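Local coordinates for putative HTH-type transcriptional regulator ybaQ (Escherichia coli, PDB 2EBY), which probably binds DNA as a helix-turn-helix transcriptional regulator of the VapA/VapI family, at residues P11-I14 with L15-Y19; T53-A56 with F57-K61; E100-A103 with R104-E107. One frame throughout, in Å; residues are numbered along the deposited sequence.

Contact 1: P11-I14 with L15-Y19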
ATOM      1  N   PRO A  11       6.763  -8.589  -7.170  1.00 38.31           N
ATOM      2  CA  PRO A  11       8.105  -8.062  -6.913  1.00 37.90           C
ATOM      3  C   PRO A  11       9.051  -9.250  -6.722  1.00 37.83           C
ATOM      4  O   PRO A  11      10.238  -9.170  -7.032  1.00 35.00           O
ATOM      5  CB  PRO A  11       7.922  -7.264  -5.628  1.00 37.54           C
ATOM      6  CG  PRO A  11       6.499  -6.850  -5.682  1.00 36.92           C
ATOM      7  CD  PRO A  11       5.802  -8.076  -6.181  1.00 37.12           C
ATOM      8  N   GLY A  12       8.495 -10.350  -6.209  1.00 38.30           N
ATOM      9  CA  GLY A  12       9.269 -11.559  -5.987  1.00 39.37           C
ATOM     10  C   GLY A  12       9.826 -12.119  -7.281  1.00 39.72           C
ATOM     11  O   GLY A  12      10.981 -12.539  -7.331  1.00 37.93           O
ATOM     12  N   ASP A  13       9.014 -12.128  -8.334  1.00 41.43           N
ATOM     13  CA  ASP A  13       9.471 -12.637  -9.624  1.00 44.40           C
ATOM     14  C   ASP A  13      10.567 -11.747 -10.196  1.00 44.24           C
ATOM     15  O   ASP A  13      11.559 -12.236 -10.738  1.00 43.57           O
ATOM     16  CB  ASP A  13       8.308 -12.729 -10.619  1.00 47.29           C
ATOM     17  CG  ASP A  13       7.308 -13.817 -10.254  1.00 51.26           C
ATOM     18  OD1 ASP A  13       7.692 -14.781  -9.552  1.00 51.90           O
ATOM     19  OD2 ASP A  13       6.140 -13.715 -10.685  1.00 53.96           O
ATOM     20  N   ILE A  14      10.390 -10.435 -10.076  1.00 42.93           N
ATOM     21  CA  ILE A  14      11.388  -9.503 -10.578  1.00 41.06           C
ATOM     22  C   ILE A  14      12.700  -9.750  -9.843  1.00 40.03           C
ATOM     23  O   ILE A  14      13.773  -9.763 -10.445  1.00 36.56           O
ATOM     24  CB  ILE A  14      10.960  -8.036 -10.352  1.00 41.57           C
ATOM     25  CG1 ILE A  14       9.691  -7.728 -11.155  1.00 43.71           C
ATOM     26  CG2 ILE A  14      12.085  -7.100 -10.750  1.00 40.82           C
ATOM     27  CD1 ILE A  14       9.848  -7.866 -12.662  1.00 43.53           C
ATOM     28  N   LEU A  15      12.602  -9.948  -8.532  1.00 38.80           N
ATOM     29  CA  LEU A  15      13.774 -10.183  -7.706  1.00 38.66           C
ATOM     30  C   LEU A  15      14.483 -11.479  -8.102  1.00 39.56           C
ATOM     31  O   LEU A  15      15.694 -11.499  -8.312  1.00 38.82           O
ATOM     32  CB  LEU A  15      13.360 -10.237  -6.232  1.00 35.95           C
ATOM     33  CG  LEU A  15      14.459 -10.538  -5.214  1.00 35.29           C
ATOM     34  CD1 LEU A  15      15.522  -9.460  -5.283  1.00 33.51           C
ATOM     35  CD2 LEU A  15      13.857 -10.622  -3.811  1.00 32.85           C
ATOM     36  N   LEU A  16      13.714 -12.555  -8.218  1.00 41.88           N
ATOM     37  CA  LEU A  16      14.262 -13.858  -8.575  1.00 44.45           C
ATOM     38  C   LEU A  16      14.751 -13.969 -10.022  1.00 46.24           C
ATOM     39  O   LEU A  16      15.910 -14.301 -10.264  1.00 46.79           O
ATOM     40  CB  LEU A  16      13.222 -14.951  -8.312  1.00 44.68           C
ATOM     41  CG  LEU A  16      13.658 -16.409  -8.513  1.00 45.92           C
ATOM     42  CD1 LEU A  16      14.803 -16.742  -7.557  1.00 44.51           C
ATOM     43  CD2 LEU A  16      12.480 -17.346  -8.272  1.00 44.62           C
ATOM     44  N   TYR A  17      13.873 -13.684 -10.979  1.00 47.79           N
ATOM     45  CA  TYR A  17      14.231 -13.804 -12.389  1.00 49.19           C
ATOM     46  C   TYR A  17      15.045 -12.676 -13.015  1.00 48.80           C
ATOM     47  O   TYR A  17      15.643 -12.868 -14.068  1.00 50.39           O
ATOM     48  CB  TYR A  17      12.971 -14.054 -13.228  1.00 49.17           C
ATOM     49  CG  TYR A  17      12.222 -15.308 -12.825  1.00 50.77           C
ATOM     50  CD1 TYR A  17      12.891 -16.523 -12.680  1.00 51.54           C
ATOM     51  CD2 TYR A  17      10.853 -15.276 -12.559  1.00 51.26           C
ATOM     52  CE1 TYR A  17      12.218 -17.678 -12.285  1.00 50.20           C
ATOM     53  CE2 TYR A  17      10.167 -16.430 -12.165  1.00 50.57           C
ATOM     54  CZ  TYR A  17      10.860 -17.624 -12.023  1.00 51.21           C
ATOM     55  OH  TYR A  17      10.198 -18.764 -11.617  1.00 51.39           O
ATOM     56  N   GLU A  18      15.091 -11.509 -12.381  1.00 48.79           N
ATOM     57  CA  GLU A  18      15.858 -10.400 -12.944  1.00 48.37           C
ATOM     58  C   GLU A  18      17.042  -9.908 -12.118  1.00 47.34           C
ATOM     59  O   GLU A  18      17.796  -9.044 -12.566  1.00 45.47           O
ATOM     60  CB  GLU A  18      14.940  -9.217 -13.251  1.00 51.26           C
ATOM     61  CG  GLU A  18      14.163  -9.362 -14.550  1.00 56.00           C
ATOM     62  CD  GLU A  18      13.421  -8.094 -14.927  1.00 58.81           C
ATOM     63  OE1 GLU A  18      14.031  -7.001 -14.870  1.00 60.64           O
ATOM     64  OE2 GLU A  18      12.233  -8.190 -15.292  1.00 60.81           O
ATOM     65  N   TYR A  19      17.213 -10.439 -10.914  1.00 46.75           N
ATOM     66  CA  TYR A  19      18.333 -10.021 -10.084  1.00 47.34           C
ATOM     67  C   TYR A  19      19.124 -11.190  -9.505  1.00 48.21           C
ATOM     68  O   TYR A  19      20.339 -11.272  -9.690  1.00 48.75           O
ATOM     69  CB  TYR A  19      17.860  -9.106  -8.943  1.00 47.72           C
ATOM     70  CG  TYR A  19      17.612  -7.666  -9.355  1.00 46.90           C
ATOM     71  CD1 TYR A  19      16.329  -7.215  -9.655  1.00 47.34           C
ATOM     72  CD2 TYR A  19      18.671  -6.761  -9.470  1.00 46.47           C
ATOM     73  CE1 TYR A  19      16.105  -5.902 -10.063  1.00 48.92           C
ATOM     74  CE2 TYR A  19      18.458  -5.447  -9.878  1.00 46.43           C
ATOM     75  CZ  TYR A  19      17.176  -5.024 -10.176  1.00 48.48           C
ATOM     76  OH  TYR A  19      16.968  -3.734 -10.614  1.00 49.34           O
TER
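Asp13 and Tyr17 touch one turn apart on helix 11-20, through backbone and side chain alike. The backbone bonds come first. Tyr17 N donates to Asp13 O at 2.7 Å, and Leu15 and Leu16 reach back in the same way to Pro11 and Gly12. Glu18 N also bonds to Ile14 O, but it sits above the carbonyl plane and the N-H...O angle is only 136°. This less direct bond comes where the helix widens into a pi-type turn at 16-19. Tyr19 N makes a weak bond to Leu15 O.

Helix 11-20 is the first helix of the Cro/C1-type helix-turn-helix fold. Leu15 and Leu16 both pack on Ile45 of helix 38-45, while Pro11 and Ile14 face Leu73 of helix 67-83.

Side-chain contacts are looser. The Asp13 carboxylate runs beside the Tyr17 ring, with OD1 of Asp13 4.0 Å from CE2 of Tyr17 and the two planes 32° apart. CD1 of Ile14 lies 3.6 Å from OE2 of Glu18; the Glu18 chain is extended beyond CG and runs alongside the isoleucine. The other branch of Ile14, CG2, approaches CE1 of Tyr19 at 4.3 Å.

Contact 2: T53-A56 with F57-K61. With SO4 (sulfate ion), chain C.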
ATOM      1  N   THR A  53       6.940  -1.355   2.922  1.00 24.35           N
ATOM      2  CA  THR A  53       7.676  -0.124   2.648  1.00 24.24           C
ATOM      3  C   THR A  53       9.128  -0.268   3.111  1.00 24.38           C
ATOM      4  O   THR A  53      10.061   0.085   2.383  1.00 24.49           O
ATOM      5  CB  THR A  53       7.037   1.089   3.368  1.00 25.36           C
ATOM      6  OG1 THR A  53       5.646   1.165   3.038  1.00 27.24           O
ATOM      7  CG2 THR A  53       7.684   2.384   2.907  1.00 22.15           C
ATOM      8  N   GLU A  54       9.315  -0.784   4.321  1.00 26.26           N
ATOM      9  CA  GLU A  54      10.659  -0.973   4.861  1.00 28.49           C
ATOM     10  C   GLU A  54      11.475  -1.920   3.987  1.00 27.35           C
ATOM     11  O   GLU A  54      12.631  -1.635   3.673  1.00 28.29           O
ATOM     12  CB  GLU A  54      10.610  -1.525   6.293  1.00 32.08           C
ATOM     13  CG  GLU A  54      11.981  -1.593   6.967  1.00 35.38           C
ATOM     14  CD  GLU A  54      11.930  -2.145   8.386  1.00 38.27           C
ATOM     15  OE1 GLU A  54      11.020  -1.755   9.144  1.00 38.42           O
ATOM     16  OE2 GLU A  54      12.810  -2.956   8.753  1.00 40.61           O
ATOM     17  N   MET A  55      10.887  -3.046   3.592  1.00 25.42           N
ATOM     18  CA  MET A  55      11.625  -3.976   2.744  1.00 24.23           C
ATOM     19  C   MET A  55      12.013  -3.294   1.443  1.00 24.08           C
ATOM     20  O   MET A  55      13.074  -3.569   0.896  1.00 24.38           O
ATOM     21  CB  MET A  55      10.807  -5.230   2.421  1.00 20.45           C
ATOM     22  CG  MET A  55      11.512  -6.213   1.456  1.00 18.52           C
ATOM     23  SD  MET A  55      13.050  -6.990   2.073  1.00 11.06           S
ATOM     24  CE  MET A  55      12.334  -8.212   3.162  1.00 20.99           C
ATOM     25  N   ALA A  56      11.142  -2.418   0.948  1.00 25.49           N
ATOM     26  CA  ALA A  56      11.400  -1.693  -0.296  1.00 25.03           C
ATOM     27  C   ALA A  56      12.638  -0.820  -0.133  1.00 23.90           C
ATOM     28  O   ALA A  56      13.440  -0.707  -1.050  1.00 21.95           O
ATOM     29  CB  ALA A  56      10.194  -0.832  -0.672  1.00 24.66           C
ATOM     30  N   PHE A  57      12.783  -0.202   1.037  1.00 25.62           N
ATOM     31  CA  PHE A  57      13.961   0.626   1.325  1.00 26.67           C
ATOM     32  C   PHE A  57      15.231  -0.230   1.313  1.00 26.81           C
ATOM     33  O   PHE A  57      16.270   0.196   0.812  1.00 26.54           O
ATOM     34  CB  PHE A  57      13.854   1.283   2.702  1.00 25.28           C
ATOM     35  CG  PHE A  57      13.161   2.624   2.707  1.00 27.69           C
ATOM     36  CD1 PHE A  57      11.803   2.733   2.426  1.00 24.44           C
ATOM     37  CD2 PHE A  57      13.874   3.778   3.039  1.00 26.06           C
ATOM     38  CE1 PHE A  57      11.161   3.968   2.480  1.00 29.53           C
ATOM     39  CE2 PHE A  57      13.246   5.019   3.096  1.00 28.17           C
ATOM     40  CZ  PHE A  57      11.884   5.118   2.817  1.00 28.93           C
ATOM     41  N   ARG A  58      15.147  -1.430   1.885  1.00 26.05           N
ATOM     42  CA  ARG A  58      16.306  -2.325   1.949  1.00 26.95           C
ATOM     43  C   ARG A  58      16.723  -2.776   0.553  1.00 26.50           C
ATOM     44  O   ARG A  58      17.906  -2.782   0.218  1.00 24.31           O
ATOM     45  CB  ARG A  58      15.992  -3.547   2.815  1.00 28.20           C
ATOM     46  CG  ARG A  58      15.804  -3.256   4.300  1.00 28.68           C
ATOM     47  CD  ARG A  58      15.271  -4.497   4.989  1.00 28.76           C
ATOM     48  NE  ARG A  58      14.944  -4.275   6.389  1.00 33.37           N
ATOM     49  CZ  ARG A  58      15.841  -4.201   7.365  1.00 34.75           C
ATOM     50  NH1 ARG A  58      17.130  -4.334   7.092  1.00 36.21           N
ATOM     51  NH2 ARG A  58      15.449  -4.000   8.615  1.00 34.98           N
ATOM     52  N   LEU A  59      15.739  -3.148  -0.259  1.00 26.44           N
ATOM     53  CA  LEU A  59      16.000  -3.585  -1.616  1.00 28.06           C
ATOM     54  C   LEU A  59      16.581  -2.435  -2.445  1.00 29.80           C
ATOM     55  O   LEU A  59      17.516  -2.630  -3.223  1.00 31.06           O
ATOM     56  CB  LEU A  59      14.705  -4.102  -2.242  1.00 28.25           C
ATOM     57  CG  LEU A  59      14.163  -5.402  -1.646  1.00 29.23           C
ATOM     58  CD1 LEU A  59      12.760  -5.675  -2.178  1.00 28.38           C
ATOM     59  CD2 LEU A  59      15.114  -6.551  -1.989  1.00 26.54           C
ATOM     60  N   ALA A  60      16.023  -1.241  -2.273  1.00 29.57           N
ATOM     61  CA  ALA A  60      16.499  -0.065  -2.990  1.00 29.42           C
ATOM     62  C   ALA A  60      17.988   0.118  -2.718  1.00 30.39           C
ATOM     63  O   ALA A  60      18.775   0.371  -3.633  1.00 28.37           O
ATOM     64  CB  ALA A  60      15.747   1.171  -2.530  1.00 26.80           C
ATOM     65  N   LYS A  61      18.363  -0.023  -1.450  1.00 30.64           N
ATOM     66  CA  LYS A  61      19.752   0.137  -1.034  1.00 34.82           C
ATOM     67  C   LYS A  61      20.672  -0.944  -1.616  1.00 36.32           C
ATOM     68  O   LYS A  61      21.714  -0.633  -2.191  1.00 37.68           O
ATOM     69  CB  LYS A  61      19.828   0.154   0.499  1.00 36.12           C
ATOM     70  CG  LYS A  61      21.232   0.202   1.090  1.00 40.29           C
ATOM     71  CD  LYS A  61      21.946   1.506   0.792  1.00 43.78           C
ATOM     72  CE  LYS A  61      23.356   1.516   1.390  1.00 46.05           C
ATOM     73  NZ  LYS A  61      23.366   1.434   2.881  1.00 45.62           N
TER
HETATM   74  S   SO4 C 121       3.665  -1.131   5.173  1.00 36.13           S
HETATM   75  O1  SO4 C 121       4.094   0.262   5.523  1.00 40.37           O
HETATM   76  O2  SO4 C 121       4.358  -1.540   3.920  1.00 42.80           O
HETATM   77  O3  SO4 C 121       4.091  -2.122   6.236  1.00 44.59           O
HETATM   78  O4  SO4 C 121       2.155  -1.136   5.003  1.00 42.79           O
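Glu54 and Arg58 form a salt bridge one turn apart on helix 53-63, within the Cro/C1-type helix-turn-helix fold. NH2 of Arg58 donates to OE2 of Glu54 at 2.8 Å with an N-H...O angle of 152°. The two side chains lie side by side, with carboxylate and guanidinium planes 42° apart. The Glu54 chain is extended, with CG anti to the backbone N (chi1 -173°), and this carries its carboxylate along the helix to the arginine. The same NH2 of Arg58 also pairs with Glu91 of the second subunit, so two carboxylates share one nitrogen at the subunit interface.

On another side of the helix, CG2 of Thr53 meets the Phe57 ring at CE1, 3.8 Å away. Leu79 of the second subunit packs on that ring. Met55 and Leu59 make the apolar contact, CG of Met55 to CD1 of Leu59 at 3.9 Å. Both rest on Leu34 and Leu44, which belong to helices 27-34 and 38-45, the pair that spans the predicted DNA-binding motif.

Regular backbone bonds hold these groups in place, from Phe57 N to Thr53 O through to Ala60 N to Ala56 O. Ala56 packs on Val67 and Leu71 of helix 67-83. At the start of the helix sits a sulfate, probably from the crystallisation liquor and also held by Lys50. The backbone N of Thr53 donates to sulfate O2 at 2.8 Å, while OG1 of Thr53 lies 3.1 Å from both O1 and O2 of the ion.

Contact 3: E100-A103 with R104-E107; sequences EYLA and RREE
Tyr101 reaches Arg104 and Arg105 with its ring swung out by a chi1 of 177°, which sets CG anti to the backbone N. The Arg104 chain bends at chi3, which turns its guanidinium back toward the tyrosine.

NH1 of Arg104 lies 3.4 Å from CD1 of Tyr101. The two side chains cross at about a right angle, and CA of Tyr101 lies at the edge of the guanidinium, in its plane. The same NH1 forms a salt bridge with Glu96. CD of Arg105 packs 3.9 Å from OH of Tyr101 and close to CE2 of the ring. Leu102 runs alongside Arg105 and sets its CD2 over one face of that guanidinium, 3.2 Å from NH2 of Arg105.

Arg104 N to Glu100 O and Arg105 N to Tyr101 O are nearly straight backbone bonds. The second is 2.8 Å long. Toward the end of the helix the bonding weakens: Glu107 N lies 3.4 Å from Ala103 O.

The polar ends of Tyr101 and Arg105 meet the second subunit. OH of Tyr101 bonds to its Glu29. NH1 of Arg105 forms a salt bridge with Glu29 of the second subunit and a hydrogen bond to the backbone O of its Asp24. With an alanine at Tyr101, Glu29 of the second subunit is likely to lose its hydroxyl partner, and the aliphatic part of Arg105 the ring beside it. The arrangement is that of a C-terminal helix, 98-107, used as an arm that docks on the partner subunit of a dimer.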
ATOM      1  N   GLU A 100     -25.456  10.874  -5.167  1.00 36.90           N
ATOM      2  CA  GLU A 100     -26.766  10.248  -5.203  1.00 38.06           C
ATOM      3  C   GLU A 100     -27.376  10.281  -3.815  1.00 39.88           C
ATOM      4  O   GLU A 100     -28.507  10.745  -3.633  1.00 38.97           O
ATOM      5  CB  GLU A 100     -26.644   8.803  -5.673  1.00 38.76           C
ATOM      6  CG  GLU A 100     -26.378   8.659  -7.155  1.00 39.80           C
ATOM      7  CD  GLU A 100     -26.012   7.244  -7.531  1.00 41.02           C
ATOM      8  OE1 GLU A 100     -26.177   6.879  -8.712  1.00 41.89           O
ATOM      9  OE2 GLU A 100     -25.548   6.499  -6.642  1.00 41.14           O
ATOM     10  N   TYR A 101     -26.619   9.796  -2.836  1.00 39.64           N
ATOM     11  CA  TYR A 101     -27.090   9.762  -1.458  1.00 41.47           C
ATOM     12  C   TYR A 101     -27.569  11.119  -0.957  1.00 42.02           C
ATOM     13  O   TYR A 101     -28.653  11.229  -0.386  1.00 39.83           O
ATOM     14  CB  TYR A 101     -25.998   9.254  -0.516  1.00 41.07           C
ATOM     15  CG  TYR A 101     -26.433   9.268   0.931  1.00 42.05           C
ATOM     16  CD1 TYR A 101     -27.390   8.365   1.396  1.00 44.37           C
ATOM     17  CD2 TYR A 101     -25.953  10.231   1.815  1.00 39.85           C
ATOM     18  CE1 TYR A 101     -27.854   8.417   2.710  1.00 45.01           C
ATOM     19  CE2 TYR A 101     -26.407  10.296   3.125  1.00 41.78           C
ATOM     20  CZ  TYR A 101     -27.363   9.390   3.565  1.00 45.29           C
ATOM     21  OH  TYR A 101     -27.834   9.455   4.857  1.00 45.93           O
ATOM     22  N   LEU A 102     -26.756  12.151  -1.146  1.00 43.21           N
ATOM     23  CA  LEU A 102     -27.139  13.479  -0.685  1.00 44.66           C
ATOM     24  C   LEU A 102     -28.422  13.949  -1.359  1.00 44.92           C
ATOM     25  O   LEU A 102     -29.233  14.628  -0.740  1.00 43.91           O
ATOM     26  CB  LEU A 102     -26.017  14.486  -0.943  1.00 44.22           C
ATOM     27  CG  LEU A 102     -24.775  14.310  -0.074  1.00 45.69           C
ATOM     28  CD1 LEU A 102     -23.795  15.427  -0.379  1.00 44.94           C
ATOM     29  CD2 LEU A 102     -25.159  14.326   1.400  1.00 44.35           C
ATOM     30  N   ALA A 103     -28.608  13.589  -2.623  1.00 45.60           N
ATOM     31  CA  ALA A 103     -29.817  13.985  -3.330  1.00 47.44           C
ATOM     32  C   ALA A 103     -30.994  13.342  -2.609  1.00 48.91           C
ATOM     33  O   ALA A 103     -31.946  14.020  -2.224  1.00 49.87           O
ATOM     34  CB  ALA A 103     -29.766  13.519  -4.767  1.00 46.28           C
ATOM     35  N   ARG A 104     -30.918  12.028  -2.421  1.00 49.32           N
ATOM     36  CA  ARG A 104     -31.975  11.296  -1.736  1.00 49.91           C
ATOM     37  C   ARG A 104     -32.234  11.836  -0.334  1.00 49.85           C
ATOM     38  O   ARG A 104     -33.385  12.022   0.061  1.00 49.26           O
ATOM     39  CB  ARG A 104     -31.631   9.807  -1.669  1.00 49.38           C
ATOM     40  CG  ARG A 104     -32.291   8.979  -2.763  1.00 50.19           C
ATOM     41  CD  ARG A 104     -31.715   7.564  -2.902  1.00 52.65           C
ATOM     42  NE  ARG A 104     -31.688   6.802  -1.657  1.00 53.80           N
ATOM     43  CZ  ARG A 104     -30.714   6.882  -0.755  1.00 55.01           C
ATOM     44  NH1 ARG A 104     -29.685   7.694  -0.963  1.00 57.30           N
ATOM     45  NH2 ARG A 104     -30.760   6.147   0.347  1.00 54.36           N
ATOM     46  N   ARG A 105     -31.166  12.100   0.413  1.00 49.81           N
ATOM     47  CA  ARG A 105     -31.299  12.614   1.773  1.00 50.30           C
ATOM     48  C   ARG A 105     -32.067  13.931   1.856  1.00 51.03           C
ATOM     49  O   ARG A 105     -32.863  14.132   2.773  1.00 50.49           O
ATOM     50  CB  ARG A 105     -29.918  12.789   2.425  1.00 49.33           C
ATOM     51  CG  ARG A 105     -29.996  13.244   3.882  1.00 47.41           C
ATOM     52  CD  ARG A 105     -28.643  13.244   4.580  1.00 48.52           C
ATOM     53  NE  ARG A 105     -27.783  14.347   4.162  1.00 48.65           N
ATOM     54  CZ  ARG A 105     -26.599  14.605   4.709  1.00 49.10           C
ATOM     55  NH1 ARG A 105     -26.143  13.836   5.692  1.00 48.45           N
ATOM     56  NH2 ARG A 105     -25.877  15.633   4.287  1.00 48.81           N
ATOM     57  N   GLU A 106     -31.826  14.826   0.904  1.00 51.72           N
ATOM     58  CA  GLU A 106     -32.501  16.118   0.910  1.00 52.59           C
ATOM     59  C   GLU A 106     -33.997  15.996   0.664  1.00 51.98           C
ATOM     60  O   GLU A 106     -34.767  16.847   1.093  1.00 52.40           O
ATOM     61  CB  GLU A 106     -31.883  17.058  -0.129  1.00 54.74           C
ATOM     62  CG  GLU A 106     -30.371  17.092  -0.079  1.00 59.61           C
ATOM     63  CD  GLU A 106     -29.796  18.446  -0.418  1.00 62.28           C
ATOM     64  OE1 GLU A 106     -30.310  19.092  -1.359  1.00 63.59           O
ATOM     65  OE2 GLU A 106     -28.824  18.859   0.254  1.00 63.03           O
ATOM     66  N   GLU A 107     -34.413  14.936  -0.021  1.00 51.00           N
ATOM     67  CA  GLU A 107     -35.836  14.743  -0.293  1.00 52.11           C
ATOM     68  C   GLU A 107     -36.550  14.402   1.010  1.00 51.27           C
ATOM     69  O   GLU A 107     -37.639  14.913   1.273  1.00 52.45           O
ATOM     70  CB  GLU A 107     -36.064  13.621  -1.303  1.00 54.14           C
ATOM     71  CG  GLU A 107     -37.510  13.461  -1.733  1.00 58.24           C
ATOM     72  CD  GLU A 107     -38.147  14.779  -2.125  1.00 61.03           C
ATOM     73  OE1 GLU A 107     -37.583  15.478  -2.999  1.00 62.62           O
ATOM     74  OE2 GLU A 107     -39.212  15.107  -1.554  1.00 62.03           O
TER

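Contacts 1 and 2 belong to the compact helix-turn-helix part, their centres 14 Å apart and their nearest atoms about 4 Å apart. Both are partly buried, and both pack against helices 38-45 and 67-83. Contact 3 is a surface contact on the C-terminal helix, with its centre 50 Å from that of contact 1 and 46 Å from that of contact 2. The chemistry follows the place. Contact 1 has no partner in the second subunit and turns leucines inward. Contact 2 has an apolar side toward the helices of its own chain, and meets the second subunit through both charged groups and the Phe57 ring. In contact 3, arginines and a tyrosine dominate, and the second subunit is met through polar bonds as well as packing.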